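Local coordinates for protein thiamine monophosphate kinase (Aquifex aeolicus, PDB 1VQV) that catalyses the ATP-dependent phosphorylation of thiamine monophosphate to thiamine diphosphate, the active form of vitamin B1, and works as a homodimer, at residues L83-L88 against G117-K122; V151-T156 against Q263-H268; T189-Y194 against F276-E281. All blocks are in the same frame, centred on the assembly; numbering follows the deposited sequence.

Overall arrangement
Along the chain, contact 1 is complete before contacts 2 and 3 begin, and those two interlock, their segments alternating. Contact 1 sits in the four-stranded N-terminal sheet, joining the parallel neighbours 77-88 and 114-122, which helix 94-111 connects in a beta-alpha-beta unit. Contact 2 lies in the second sheet, where strand 150-153 runs between 263-268 and 280-286; contact 3 packs the loop 189-194 against the lead-in to strand 280-286. Contacts 2 and 3 have centres about 8 Å apart; contact 1 is centred about 34 and 32 Å from them. Contact 1 carries ATP-binding Gly118 and Asn119; contacts 2 and 3 form one continuous patch, linked by Gly155 with Asp278 and Gln263 with Arg191.

Contact 1: residues L83-L88 against G117-K122; sequences LISLNL and GGNISK
Leu83 to Leu88 runs parallel to Gly117 to Lys122, the axes of strands 83-88 and 120-122 coming within 4.8 Å at an angle of 19°. The ladder starts with Ile84 N on Gly117 O, then breaks its pattern: Ile84 O meets Gly118 CA in a CA-H...O contact at 3.2 Å instead of taking a backbone N-H. Regular pairing resumes with Leu86 N on Asn119 O, the nearly straight bond of the set (167° at the hydrogen), and continues through Ser121 N to Leu86 O and Leu88 N to Ser121 O.

Leu83 CD2 packs on the backbone of Gly117, 3.5 Å from its C. On the same face Asn87 ND2 rests 3.9 Å from Ser121 CB. The other face is greasier: Leu88 CD1 meets Ile120 CG2 at 3.8 Å, the two chains crossing at a slant, while Tyr101 and Val97 of helix 94-111 pack on Leu86 and Leu88. Ser85 OG, swung opposite its own backbone N (chi1 -172°), reaches Asn119 OD1 at 3.4 Å, a weak hydrogen bond. Leu11 of the second subunit packs on Ile120.

Gly118 and Asn119 bind ATP, and Asn119 also binds magnesium. Main-chain bonds at Gly117 O, Asn119 O and beyond hold this break in strand 114-122 to strand 77-88, and so probably help to place the two residues, whereas the weak serine bond probably restrains the amide only lightly.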
ATOM      1  N   LEU B  83      -4.700   4.933   1.887  1.00 51.13           N
ATOM      2  CA  LEU B  83      -3.963   5.224   0.655  1.00 51.90           C
ATOM      3  C   LEU B  83      -4.415   4.190  -0.386  1.00 52.19           C
ATOM      4  O   LEU B  83      -4.257   2.976  -0.183  1.00 50.79           O
ATOM      5  CB  LEU B  83      -2.448   5.086   0.855  1.00 51.06           C
ATOM      6  CG  LEU B  83      -1.671   6.127   1.650  1.00 50.67           C
ATOM      7  CD1 LEU B  83      -0.205   5.787   1.610  1.00 51.99           C
ATOM      8  CD2 LEU B  83      -1.892   7.492   1.048  1.00 51.85           C
ATOM      9  N   ILE B  84      -4.971   4.663  -1.497  1.00 51.94           N
ATOM     10  CA  ILE B  84      -5.441   3.755  -2.528  1.00 52.90           C
ATOM     11  C   ILE B  84      -4.648   3.845  -3.816  1.00 51.45           C
ATOM     12  O   ILE B  84      -4.626   4.874  -4.487  1.00 50.86           O
ATOM     13  CB  ILE B  84      -6.926   3.992  -2.831  1.00 54.92           C
ATOM     14  CG1 ILE B  84      -7.744   3.688  -1.575  1.00 55.15           C
ATOM     15  CG2 ILE B  84      -7.360   3.126  -4.003  1.00 55.16           C
ATOM     16  CD1 ILE B  84      -9.219   3.796  -1.755  1.00 58.48           C
ATOM     17  N   SER B  85      -4.012   2.731  -4.151  1.00 49.77           N
ATOM     18  CA  SER B  85      -3.188   2.622  -5.337  1.00 49.85           C
ATOM     19  C   SER B  85      -3.928   1.819  -6.413  1.00 49.00           C
ATOM     20  O   SER B  85      -4.385   0.700  -6.170  1.00 47.26           O
ATOM     21  CB  SER B  85      -1.861   1.950  -4.955  1.00 47.80           C
ATOM     22  OG  SER B  85      -0.924   1.971  -6.011  1.00 49.31           O
ATOM     23  N   LEU B  86      -4.055   2.397  -7.604  1.00 49.46           N
ATOM     24  CA  LEU B  86      -4.758   1.713  -8.680  1.00 49.94           C
ATOM     25  C   LEU B  86      -3.924   1.406  -9.911  1.00 50.86           C
ATOM     26  O   LEU B  86      -3.210   2.267 -10.421  1.00 50.26           O
ATOM     27  CB  LEU B  86      -5.983   2.524  -9.113  1.00 49.57           C
ATOM     28  CG  LEU B  86      -7.146   2.650  -8.131  1.00 50.03           C
ATOM     29  CD1 LEU B  86      -8.266   3.394  -8.817  1.00 51.03           C
ATOM     30  CD2 LEU B  86      -7.625   1.263  -7.688  1.00 51.85           C
ATOM     31  N   ASN B  87      -4.020   0.157 -10.363  1.00 51.94           N
ATOM     32  CA  ASN B  87      -3.355  -0.320 -11.572  1.00 52.54           C
ATOM     33  C   ASN B  87      -4.513  -0.436 -12.560  1.00 52.71           C
ATOM     34  O   ASN B  87      -5.305  -1.371 -12.477  1.00 53.57           O
ATOM     35  CB  ASN B  87      -2.752  -1.711 -11.360  1.00 52.65           C
ATOM     36  CG  ASN B  87      -1.474  -1.691 -10.555  1.00 53.35           C
ATOM     37  OD1 ASN B  87      -0.864  -2.737 -10.336  1.00 55.38           O
ATOM     38  ND2 ASN B  87      -1.054  -0.507 -10.112  1.00 54.43           N
ATOM     39  N   LEU B  88      -4.615   0.499 -13.494  1.00 52.66           N
ATOM     40  CA  LEU B  88      -5.722   0.481 -14.440  1.00 54.25           C
ATOM     41  C   LEU B  88      -5.328   0.349 -15.906  1.00 55.78           C
ATOM     42  O   LEU B  88      -4.344   0.934 -16.353  1.00 56.93           O
ATOM     43  CB  LEU B  88      -6.548   1.758 -14.271  1.00 51.92           C
ATOM     44  CG  LEU B  88      -6.957   2.096 -12.837  1.00 52.24           C
ATOM     45  CD1 LEU B  88      -7.303   3.580 -12.701  1.00 50.99           C
ATOM     46  CD2 LEU B  88      -8.115   1.225 -12.448  1.00 51.48           C
ATOM     47  N   GLY B 117      -4.381   9.778   0.045  1.00 63.48           N
ATOM     48  CA  GLY B 117      -3.538   9.740  -1.132  1.00 65.50           C
ATOM     49  C   GLY B 117      -3.526   8.415  -1.863  1.00 67.08           C
ATOM     50  O   GLY B 117      -4.266   7.485  -1.518  1.00 66.61           O
ATOM     51  N   GLY B 118      -2.664   8.354  -2.881  1.00 67.76           N
ATOM     52  CA  GLY B 118      -2.492   7.179  -3.722  1.00 67.69           C
ATOM     53  C   GLY B 118      -2.000   7.620  -5.098  1.00 67.38           C
ATOM     54  O   GLY B 118      -1.908   8.823  -5.372  1.00 68.32           O
ATOM     55  N   ASN B 119      -1.684   6.663  -5.963  1.00 65.97           N
ATOM     56  CA  ASN B 119      -1.218   6.986  -7.304  1.00 65.94           C
ATOM     57  C   ASN B 119      -1.840   6.035  -8.300  1.00 64.72           C
ATOM     58  O   ASN B 119      -2.438   5.021  -7.923  1.00 65.83           O
ATOM     59  CB  ASN B 119       0.312   6.867  -7.428  1.00 67.73           C
ATOM     60  CG  ASN B 119       0.797   5.418  -7.376  1.00 66.61           C
ATOM     61  OD1 ASN B 119       0.202   4.514  -7.988  1.00 66.41           O
ATOM     62  ND2 ASN B 119       1.893   5.195  -6.652  1.00 66.99           N
ATOM     63  N   ILE B 120      -1.675   6.343  -9.580  1.00 62.03           N
ATOM     64  CA  ILE B 120      -2.223   5.486 -10.599  1.00 59.61           C
ATOM     65  C   ILE B 120      -1.120   5.048 -11.550  1.00 59.62           C
ATOM     66  O   ILE B 120      -0.158   5.768 -11.777  1.00 59.27           O
ATOM     67  CB  ILE B 120      -3.368   6.199 -11.308  1.00 57.22           C
ATOM     68  CG1 ILE B 120      -4.428   6.567 -10.266  1.00 55.19           C
ATOM     69  CG2 ILE B 120      -3.968   5.307 -12.366  1.00 57.38           C
ATOM     70  CD1 ILE B 120      -5.671   7.193 -10.841  1.00 55.83           C
ATOM     71  N   SER B 121      -1.249   3.832 -12.061  1.00 60.44           N
ATOM     72  CA  SER B 121      -0.267   3.255 -12.960  1.00 60.67           C
ATOM     73  C   SER B 121      -0.973   2.428 -14.037  1.00 61.20           C
ATOM     74  O   SER B 121      -1.985   1.777 -13.751  1.00 61.50           O
ATOM     75  CB  SER B 121       0.673   2.367 -12.155  1.00 61.13           C
ATOM     76  OG  SER B 121       1.618   1.726 -12.998  1.00 64.19           O
ATOM     77  N   LYS B 122      -0.453   2.454 -15.268  1.00 61.22           N
ATOM     78  CA  LYS B 122      -1.066   1.698 -16.359  1.00 60.75           C
ATOM     79  C   LYS B 122      -0.857   0.226 -16.086  1.00 60.80           C
ATOM     80  O   LYS B 122       0.134  -0.155 -15.473  1.00 61.93           O
ATOM     81  CB  LYS B 122      -0.458   2.066 -17.723  1.00 62.12           C
ATOM     82  CG  LYS B 122       0.963   1.546 -18.000  1.00 63.85           C
ATOM     83  CD  LYS B 122       1.367   1.718 -19.492  1.00 65.08           C
ATOM     84  CE  LYS B 122       2.889   1.480 -19.721  1.00 65.30           C
ATOM     85  NZ  LYS B 122       3.204   0.328 -20.635  1.00 65.55           N
TER

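Contact 2: residues V151-T156 against Q263-H268; sequences VFVSGT and QLLFTH
Phe152 and Phe266 face each other as a hydrogen-bonded antiparallel pair, Phe152 N to Phe266 O and Phe266 N to Phe152 O, both at 3.1 Å. The non-hydrogen-bonded pairs Val151 with Thr267 and Val153 with Leu265 flank them, with their side chains on the opposite face of the sheet.

Phe152 can be followed outward from the backbone. Its CB lies over one face of the Phe266 ring, 3.8 Å from the centroid and shifted toward the rim, in a CH-pi contact. CG still touches the far end of that ring, near CZ and CE1. At CD1 the neighbour begins to change: CD1 sits over a face of the His268 imidazole, and CE1 approaches His268 CE1 at 3.4 Å. CZ, at the tip, is close to the same imidazole carbon. The Phe152 and Phe266 planes are nearly parallel (19° apart) but slid so far that they barely overlap, and the imidazole is set obliquely to Phe152. His268 NE2 has its hydrogen-bond partner in His197.

On the face of Val151 and Val153, Leu265 CD1 touches both Val151 CG1 (3.7 Å) and Val153 CG1 (3.6 Å). Where the strand ends, Ser154 OG does double duty: it accepts a straight bond from Leu264 N (170°, 2.9 Å) and donates to Gln263 OE1 at 2.7 Å, arriving from above the amide plane. That oxygen also takes a weak bond from Arg191 NE.

With an aromatic cluster on one face and aliphatic side chains on the other, this is a strand pair inside the mixed beta sheet of an alpha/beta fold, with helix 195-201 packed on the aromatic face at Phe266 and Leu264, the latter close to the magnesium-binding Asp207.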
ATOM      1  N   VAL B 151     -15.679 -19.353  23.039  1.00 57.01           N
ATOM      2  CA  VAL B 151     -15.266 -18.896  21.716  1.00 56.52           C
ATOM      3  C   VAL B 151     -16.481 -18.375  20.948  1.00 55.22           C
ATOM      4  O   VAL B 151     -17.438 -19.108  20.712  1.00 55.23           O
ATOM      5  CB  VAL B 151     -14.556 -20.034  20.922  1.00 56.89           C
ATOM      6  CG1 VAL B 151     -13.969 -19.486  19.620  1.00 55.42           C
ATOM      7  CG2 VAL B 151     -13.450 -20.647  21.778  1.00 55.68           C
ATOM      8  N   PHE B 152     -16.441 -17.098  20.586  1.00 54.49           N
ATOM      9  CA  PHE B 152     -17.548 -16.476  19.857  1.00 54.63           C
ATOM     10  C   PHE B 152     -17.171 -16.062  18.444  1.00 53.02           C
ATOM     11  O   PHE B 152     -15.986 -15.919  18.122  1.00 51.78           O
ATOM     12  CB  PHE B 152     -18.044 -15.202  20.557  1.00 53.25           C
ATOM     13  CG  PHE B 152     -18.398 -15.383  21.994  1.00 53.42           C
ATOM     14  CD1 PHE B 152     -17.403 -15.417  22.972  1.00 54.52           C
ATOM     15  CD2 PHE B 152     -19.728 -15.503  22.380  1.00 53.57           C
ATOM     16  CE1 PHE B 152     -17.732 -15.567  24.327  1.00 54.54           C
ATOM     17  CE2 PHE B 152     -20.069 -15.655  23.723  1.00 54.53           C
ATOM     18  CZ  PHE B 152     -19.068 -15.686  24.702  1.00 53.47           C
ATOM     19  N   VAL B 153     -18.199 -15.880  17.615  1.00 51.62           N
ATOM     20  CA  VAL B 153     -18.057 -15.390  16.246  1.00 51.19           C
ATOM     21  C   VAL B 153     -19.227 -14.434  16.041  1.00 50.86           C
ATOM     22  O   VAL B 153     -20.293 -14.614  16.620  1.00 51.58           O
ATOM     23  CB  VAL B 153     -18.121 -16.500  15.141  1.00 51.00           C
ATOM     24  CG1 VAL B 153     -16.999 -17.495  15.329  1.00 52.22           C
ATOM     25  CG2 VAL B 153     -19.484 -17.190  15.133  1.00 51.63           C
ATOM     26  N   SER B 154     -19.031 -13.400  15.236  1.00 50.13           N
ATOM     27  CA  SER B 154     -20.113 -12.463  14.979  1.00 49.00           C
ATOM     28  C   SER B 154     -20.831 -12.930  13.732  1.00 48.38           C
ATOM     29  O   SER B 154     -20.301 -13.741  12.984  1.00 47.84           O
ATOM     30  CB  SER B 154     -19.571 -11.046  14.774  1.00 48.52           C
ATOM     31  OG  SER B 154     -18.605 -11.010  13.749  1.00 48.81           O
ATOM     32  N   GLY B 155     -22.045 -12.432  13.523  1.00 49.60           N
ATOM     33  CA  GLY B 155     -22.810 -12.805  12.350  1.00 49.28           C
ATOM     34  C   GLY B 155     -22.919 -14.299  12.141  1.00 50.42           C
ATOM     35  O   GLY B 155     -22.864 -15.079  13.095  1.00 52.71           O
ATOM     36  N   THR B 156     -23.080 -14.688  10.880  1.00 50.87           N
ATOM     37  CA  THR B 156     -23.199 -16.094  10.479  1.00 52.14           C
ATOM     38  C   THR B 156     -22.001 -16.462   9.604  1.00 52.08           C
ATOM     39  O   THR B 156     -21.223 -15.594   9.224  1.00 52.63           O
ATOM     40  CB  THR B 156     -24.531 -16.335   9.699  1.00 52.94           C
ATOM     41  OG1 THR B 156     -24.573 -15.513   8.518  1.00 53.57           O
ATOM     42  CG2 THR B 156     -25.729 -15.974  10.575  1.00 51.22           C
ATOM     43  N   GLN B 263     -16.144 -11.810   9.410  1.00 49.12           N
ATOM     44  CA  GLN B 263     -16.753 -11.869  10.730  1.00 49.02           C
ATOM     45  C   GLN B 263     -15.632 -12.033  11.749  1.00 49.44           C
ATOM     46  O   GLN B 263     -14.528 -12.461  11.416  1.00 50.26           O
ATOM     47  CB  GLN B 263     -17.744 -13.033  10.833  1.00 47.92           C
ATOM     48  CG  GLN B 263     -19.026 -12.850  10.028  1.00 47.00           C
ATOM     49  CD  GLN B 263     -19.808 -11.594  10.405  1.00 47.82           C
ATOM     50  OE1 GLN B 263     -19.331 -10.746  11.152  1.00 50.07           O
ATOM     51  NE2 GLN B 263     -21.008 -11.471   9.873  1.00 48.15           N
ATOM     52  N   LEU B 264     -15.913 -11.682  12.993  1.00 49.27           N
ATOM     53  CA  LEU B 264     -14.920 -11.780  14.052  1.00 49.33           C
ATOM     54  C   LEU B 264     -14.899 -13.120  14.769  1.00 49.84           C
ATOM     55  O   LEU B 264     -15.935 -13.750  14.955  1.00 50.72           O
ATOM     56  CB  LEU B 264     -15.165 -10.690  15.083  1.00 49.57           C
ATOM     57  CG  LEU B 264     -15.042  -9.266  14.569  1.00 51.18           C
ATOM     58  CD1 LEU B 264     -15.559  -8.309  15.605  1.00 51.26           C
ATOM     59  CD2 LEU B 264     -13.575  -8.978  14.234  1.00 53.75           C
ATOM     60  N   LEU B 265     -13.704 -13.551  15.161  1.00 49.85           N
ATOM     61  CA  LEU B 265     -13.523 -14.784  15.922  1.00 49.38           C
ATOM     62  C   LEU B 265     -12.718 -14.309  17.121  1.00 50.37           C
ATOM     63  O   LEU B 265     -11.541 -13.988  16.987  1.00 49.98           O
ATOM     64  CB  LEU B 265     -12.732 -15.818  15.134  1.00 47.78           C
ATOM     65  CG  LEU B 265     -12.344 -17.074  15.912  1.00 45.48           C
ATOM     66  CD1 LEU B 265     -13.571 -17.798  16.397  1.00 45.90           C
ATOM     67  CD2 LEU B 265     -11.526 -17.981  15.023  1.00 45.90           C
ATOM     68  N   PHE B 266     -13.366 -14.236  18.282  1.00 50.12           N
ATOM     69  CA  PHE B 266     -12.727 -13.742  19.492  1.00 50.25           C
ATOM     70  C   PHE B 266     -12.973 -14.642  20.684  1.00 51.25           C
ATOM     71  O   PHE B 266     -13.758 -15.569  20.603  1.00 52.62           O
ATOM     72  CB  PHE B 266     -13.223 -12.313  19.790  1.00 50.29           C
ATOM     73  CG  PHE B 266     -14.741 -12.173  19.898  1.00 51.30           C
ATOM     74  CD1 PHE B 266     -15.348 -11.865  21.118  1.00 51.36           C
ATOM     75  CD2 PHE B 266     -15.564 -12.321  18.779  1.00 51.31           C
ATOM     76  CE1 PHE B 266     -16.748 -11.704  21.219  1.00 51.10           C
ATOM     77  CE2 PHE B 266     -16.959 -12.164  18.877  1.00 50.94           C
ATOM     78  CZ  PHE B 266     -17.546 -11.855  20.100  1.00 49.20           C
ATOM     79  N   THR B 267     -12.287 -14.389  21.792  1.00 52.60           N
ATOM     80  CA  THR B 267     -12.484 -15.195  22.987  1.00 52.88           C
ATOM     81  C   THR B 267     -12.456 -14.361  24.250  1.00 54.06           C
ATOM     82  O   THR B 267     -11.716 -13.380  24.356  1.00 54.06           O
ATOM     83  CB  THR B 267     -11.415 -16.286  23.172  1.00 50.84           C
ATOM     84  OG1 THR B 267     -10.211 -15.691  23.661  1.00 52.34           O
ATOM     85  CG2 THR B 267     -11.143 -17.000  21.885  1.00 48.43           C
ATOM     86  N   HIS B 268     -13.283 -14.779  25.203  1.00 54.88           N
ATOM     87  CA  HIS B 268     -13.384 -14.163  26.513  1.00 56.01           C
ATOM     88  C   HIS B 268     -14.369 -14.938  27.393  1.00 56.63           C
ATOM     89  O   HIS B 268     -15.125 -15.780  26.900  1.00 56.99           O
ATOM     90  CB  HIS B 268     -13.760 -12.671  26.398  1.00 55.32           C
ATOM     91  CG  HIS B 268     -15.097 -12.401  25.771  1.00 57.44           C
ATOM     92  ND1 HIS B 268     -16.259 -13.014  26.187  1.00 57.04           N
ATOM     93  CD2 HIS B 268     -15.473 -11.478  24.852  1.00 55.94           C
ATOM     94  CE1 HIS B 268     -17.291 -12.474  25.560  1.00 56.71           C
ATOM     95  NE2 HIS B 268     -16.840 -11.539  24.746  1.00 55.61           N
TER

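Contact 3: residues T189-Y194 against F276-E281; sequences TARIDY and FLDMTE
Tyr194 and Leu277 bury the greatest area here, followed by Asp278. Leu277 CD1 stands over the centre of the Tyr194 ring, 3.9 Å from the centroid and only 9° off the normal, a clear CH-pi contact; its other methyl, CD2, turns instead to Asp193 O at 3.6 Å.

At the end of the ring, Tyr194 OH donates to Asp278 OD2 at 2.9 Å, meeting that oxygen on its anti side, well out of the carboxylate plane. With CG between its backbone N and carbonyl carbon (chi1 66°), the Asp278 carboxylate is turned to this ring end and to Arg191. OD1 is met by Arg191 NH2 at 2.7 Å, a salt bridge whose hydrogen bond is weak, with guanidinium and carboxylate planes nearly perpendicular. NH1 of the same arginine bridges to Asp193 OD1 at 2.8 Å, and Tyr194 CE1 lies over the guanidinium face.

Asp278 OD2 also accepts a hydrogen bond from Gly155 N. One carboxylate therefore joins three parts of the chain: through the Arg191 and Tyr194 side chains the loop before helix 195-201, through Gly155 N the turn after strand 150-153, and its own backbone. Lying between the Asp193 and Asp278 carboxylates, the positive charge of Arg191 probably eases their repulsion.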
ATOM      1  N   THR B 189     -19.946  -5.746   5.113  1.00 49.58           N
ATOM      2  CA  THR B 189     -19.871  -4.651   6.081  1.00 49.56           C
ATOM      3  C   THR B 189     -18.981  -5.097   7.247  1.00 48.94           C
ATOM      4  O   THR B 189     -19.231  -6.126   7.868  1.00 47.85           O
ATOM      5  CB  THR B 189     -21.272  -4.252   6.637  1.00 49.72           C
ATOM      6  OG1 THR B 189     -22.116  -3.811   5.565  1.00 51.28           O
ATOM      7  CG2 THR B 189     -21.144  -3.112   7.638  1.00 50.61           C
ATOM      8  N   ALA B 190     -17.920  -4.342   7.514  1.00 47.66           N
ATOM      9  CA  ALA B 190     -17.027  -4.677   8.607  1.00 47.20           C
ATOM     10  C   ALA B 190     -17.807  -4.472   9.896  1.00 47.35           C
ATOM     11  O   ALA B 190     -18.643  -3.570   9.989  1.00 45.99           O
ATOM     12  CB  ALA B 190     -15.801  -3.786   8.579  1.00 46.39           C
ATOM     13  N   ARG B 191     -17.522  -5.311  10.885  1.00 46.20           N
ATOM     14  CA  ARG B 191     -18.197  -5.246  12.167  1.00 46.45           C
ATOM     15  C   ARG B 191     -17.649  -4.129  13.011  1.00 47.14           C
ATOM     16  O   ARG B 191     -17.281  -4.327  14.163  1.00 46.32           O
ATOM     17  CB  ARG B 191     -18.033  -6.575  12.883  1.00 46.57           C
ATOM     18  CG  ARG B 191     -18.562  -7.713  12.063  1.00 47.28           C
ATOM     19  CD  ARG B 191     -19.894  -7.333  11.465  1.00 48.74           C
ATOM     20  NE  ARG B 191     -20.928  -8.268  11.881  1.00 54.55           N
ATOM     21  CZ  ARG B 191     -21.887  -7.992  12.752  1.00 52.70           C
ATOM     22  NH1 ARG B 191     -21.967  -6.791  13.311  1.00 53.03           N
ATOM     23  NH2 ARG B 191     -22.756  -8.932  13.073  1.00 53.14           N
ATOM     24  N   ILE B 192     -17.616  -2.937  12.435  1.00 48.25           N
ATOM     25  CA  ILE B 192     -17.073  -1.799  13.136  1.00 49.64           C
ATOM     26  C   ILE B 192     -17.881  -1.531  14.384  1.00 48.86           C
ATOM     27  O   ILE B 192     -17.481  -0.732  15.234  1.00 50.98           O
ATOM     28  CB  ILE B 192     -17.033  -0.545  12.239  1.00 50.21           C
ATOM     29  CG1 ILE B 192     -16.287   0.562  12.987  1.00 50.31           C
ATOM     30  CG2 ILE B 192     -18.449  -0.151  11.812  1.00 49.26           C
ATOM     31  CD1 ILE B 192     -15.975   1.776  12.177  1.00 54.05           C
ATOM     32  N   ASP B 193     -19.009  -2.231  14.489  1.00 48.39           N
ATOM     33  CA  ASP B 193     -19.917  -2.139  15.634  1.00 47.81           C
ATOM     34  C   ASP B 193     -19.484  -3.034  16.814  1.00 46.87           C
ATOM     35  O   ASP B 193     -20.150  -3.085  17.835  1.00 46.27           O
ATOM     36  CB  ASP B 193     -21.347  -2.496  15.190  1.00 45.00           C
ATOM     37  CG  ASP B 193     -21.481  -3.933  14.696  1.00 47.09           C
ATOM     38  OD1 ASP B 193     -20.563  -4.469  14.051  1.00 47.96           O
ATOM     39  OD2 ASP B 193     -22.535  -4.544  14.929  1.00 49.89           O
ATOM     40  N   TYR B 194     -18.357  -3.718  16.659  1.00 47.55           N
ATOM     41  CA  TYR B 194     -17.809  -4.601  17.685  1.00 48.88           C
ATOM     42  C   TYR B 194     -16.534  -4.011  18.276  1.00 50.21           C
ATOM     43  O   TYR B 194     -15.881  -4.638  19.118  1.00 48.47           O
ATOM     44  CB  TYR B 194     -17.428  -5.948  17.082  1.00 47.46           C
ATOM     45  CG  TYR B 194     -18.509  -6.980  17.067  1.00 49.19           C
ATOM     46  CD1 TYR B 194     -19.613  -6.848  16.239  1.00 50.04           C
ATOM     47  CD2 TYR B 194     -18.420  -8.106  17.888  1.00 50.63           C
ATOM     48  CE1 TYR B 194     -20.605  -7.808  16.224  1.00 52.02           C
ATOM     49  CE2 TYR B 194     -19.404  -9.072  17.884  1.00 52.72           C
ATOM     50  CZ  TYR B 194     -20.493  -8.920  17.052  1.00 53.57           C
ATOM     51  OH  TYR B 194     -21.463  -9.891  17.058  1.00 55.29           O
ATOM     52  N   PHE B 276     -26.707  -6.304  22.903  1.00 52.52           N
ATOM     53  CA  PHE B 276     -27.038  -5.749  21.595  1.00 53.47           C
ATOM     54  C   PHE B 276     -26.383  -6.386  20.375  1.00 53.73           C
ATOM     55  O   PHE B 276     -26.880  -6.215  19.272  1.00 54.97           O
ATOM     56  CB  PHE B 276     -26.719  -4.253  21.569  1.00 51.49           C
ATOM     57  CG  PHE B 276     -27.414  -3.461  22.632  1.00 50.72           C
ATOM     58  CD1 PHE B 276     -26.678  -2.794  23.607  1.00 49.66           C
ATOM     59  CD2 PHE B 276     -28.800  -3.363  22.650  1.00 51.22           C
ATOM     60  CE1 PHE B 276     -27.308  -2.045  24.581  1.00 49.15           C
ATOM     61  CE2 PHE B 276     -29.445  -2.610  23.627  1.00 50.38           C
ATOM     62  CZ  PHE B 276     -28.692  -1.947  24.597  1.00 49.36           C
ATOM     63  N   LEU B 277     -25.282  -7.109  20.559  1.00 54.16           N
ATOM     64  CA  LEU B 277     -24.577  -7.734  19.436  1.00 53.33           C
ATOM     65  C   LEU B 277     -24.976  -9.183  19.167  1.00 53.44           C
ATOM     66  O   LEU B 277     -25.129  -9.973  20.102  1.00 52.99           O
ATOM     67  CB  LEU B 277     -23.067  -7.667  19.669  1.00 52.71           C
ATOM     68  CG  LEU B 277     -22.488  -6.280  19.951  1.00 51.30           C
ATOM     69  CD1 LEU B 277     -21.001  -6.393  20.247  1.00 50.75           C
ATOM     70  CD2 LEU B 277     -22.732  -5.380  18.752  1.00 51.91           C
ATOM     71  N   ASP B 278     -25.118  -9.519  17.879  1.00 53.43           N
ATOM     72  CA  ASP B 278     -25.499 -10.866  17.422  1.00 52.79           C
ATOM     73  C   ASP B 278     -24.400 -11.903  17.601  1.00 53.53           C
ATOM     74  O   ASP B 278     -24.167 -12.781  16.763  1.00 55.41           O
ATOM     75  CB  ASP B 278     -25.957 -10.837  15.954  1.00 52.33           C
ATOM     76  CG  ASP B 278     -24.841 -10.473  14.980  1.00 51.26           C
ATOM     77  OD1 ASP B 278     -25.165  -9.960  13.902  1.00 51.55           O
ATOM     78  OD2 ASP B 278     -23.653 -10.706  15.261  1.00 50.41           O
HETATM   79  N   MSE B 279     -23.744 -11.777  18.739  1.00 54.81           N
HETATM   80  CA  MSE B 279     -22.655 -12.638  19.183  1.00 56.36           C
HETATM   81  C   MSE B 279     -23.144 -14.094  19.355  1.00 54.97           C
HETATM   82  O   MSE B 279     -24.265 -14.322  19.802  1.00 54.84           O
HETATM   83  CB  MSE B 279     -22.188 -12.067  20.515  1.00 58.33           C
HETATM   84  CG  MSE B 279     -20.858 -12.473  21.013  1.00 61.91           C
HETATM   85 SE   MSE B 279     -20.609 -11.458  22.634  1.00 75.08          SE
HETATM   86  CE  MSE B 279     -21.167  -9.681  22.043  1.00 67.21           C
ATOM     87  N   THR B 280     -22.317 -15.069  18.992  1.00 54.02           N
ATOM     88  CA  THR B 280     -22.691 -16.483  19.123  1.00 52.72           C
ATOM     89  C   THR B 280     -21.527 -17.341  19.630  1.00 54.77           C
ATOM     90  O   THR B 280     -20.469 -17.418  18.992  1.00 55.30           O
ATOM     91  CB  THR B 280     -23.140 -17.075  17.777  1.00 52.50           C
ATOM     92  OG1 THR B 280     -24.227 -16.304  17.252  1.00 54.84           O
ATOM     93  CG2 THR B 280     -23.581 -18.517  17.948  1.00 52.09           C
ATOM     94  N   GLU B 281     -21.713 -17.987  20.776  1.00 54.20           N
ATOM     95  CA  GLU B 281     -20.665 -18.839  21.317  1.00 55.54           C
ATOM     96  C   GLU B 281     -20.686 -20.173  20.566  1.00 55.00           C
ATOM     97  O   GLU B 281     -21.724 -20.809  20.433  1.00 53.44           O
ATOM     98  CB  GLU B 281     -20.887 -19.082  22.806  1.00 58.09           C
ATOM     99  CG  GLU B 281     -19.774 -19.898  23.420  1.00 63.39           C
ATOM    100  CD  GLU B 281     -20.219 -20.667  24.636  1.00 66.31           C
ATOM    101  OE1 GLU B 281     -20.539 -20.032  25.669  1.00 68.47           O
ATOM    102  OE2 GLU B 281     -20.253 -21.918  24.547  1.00 68.56           O
TER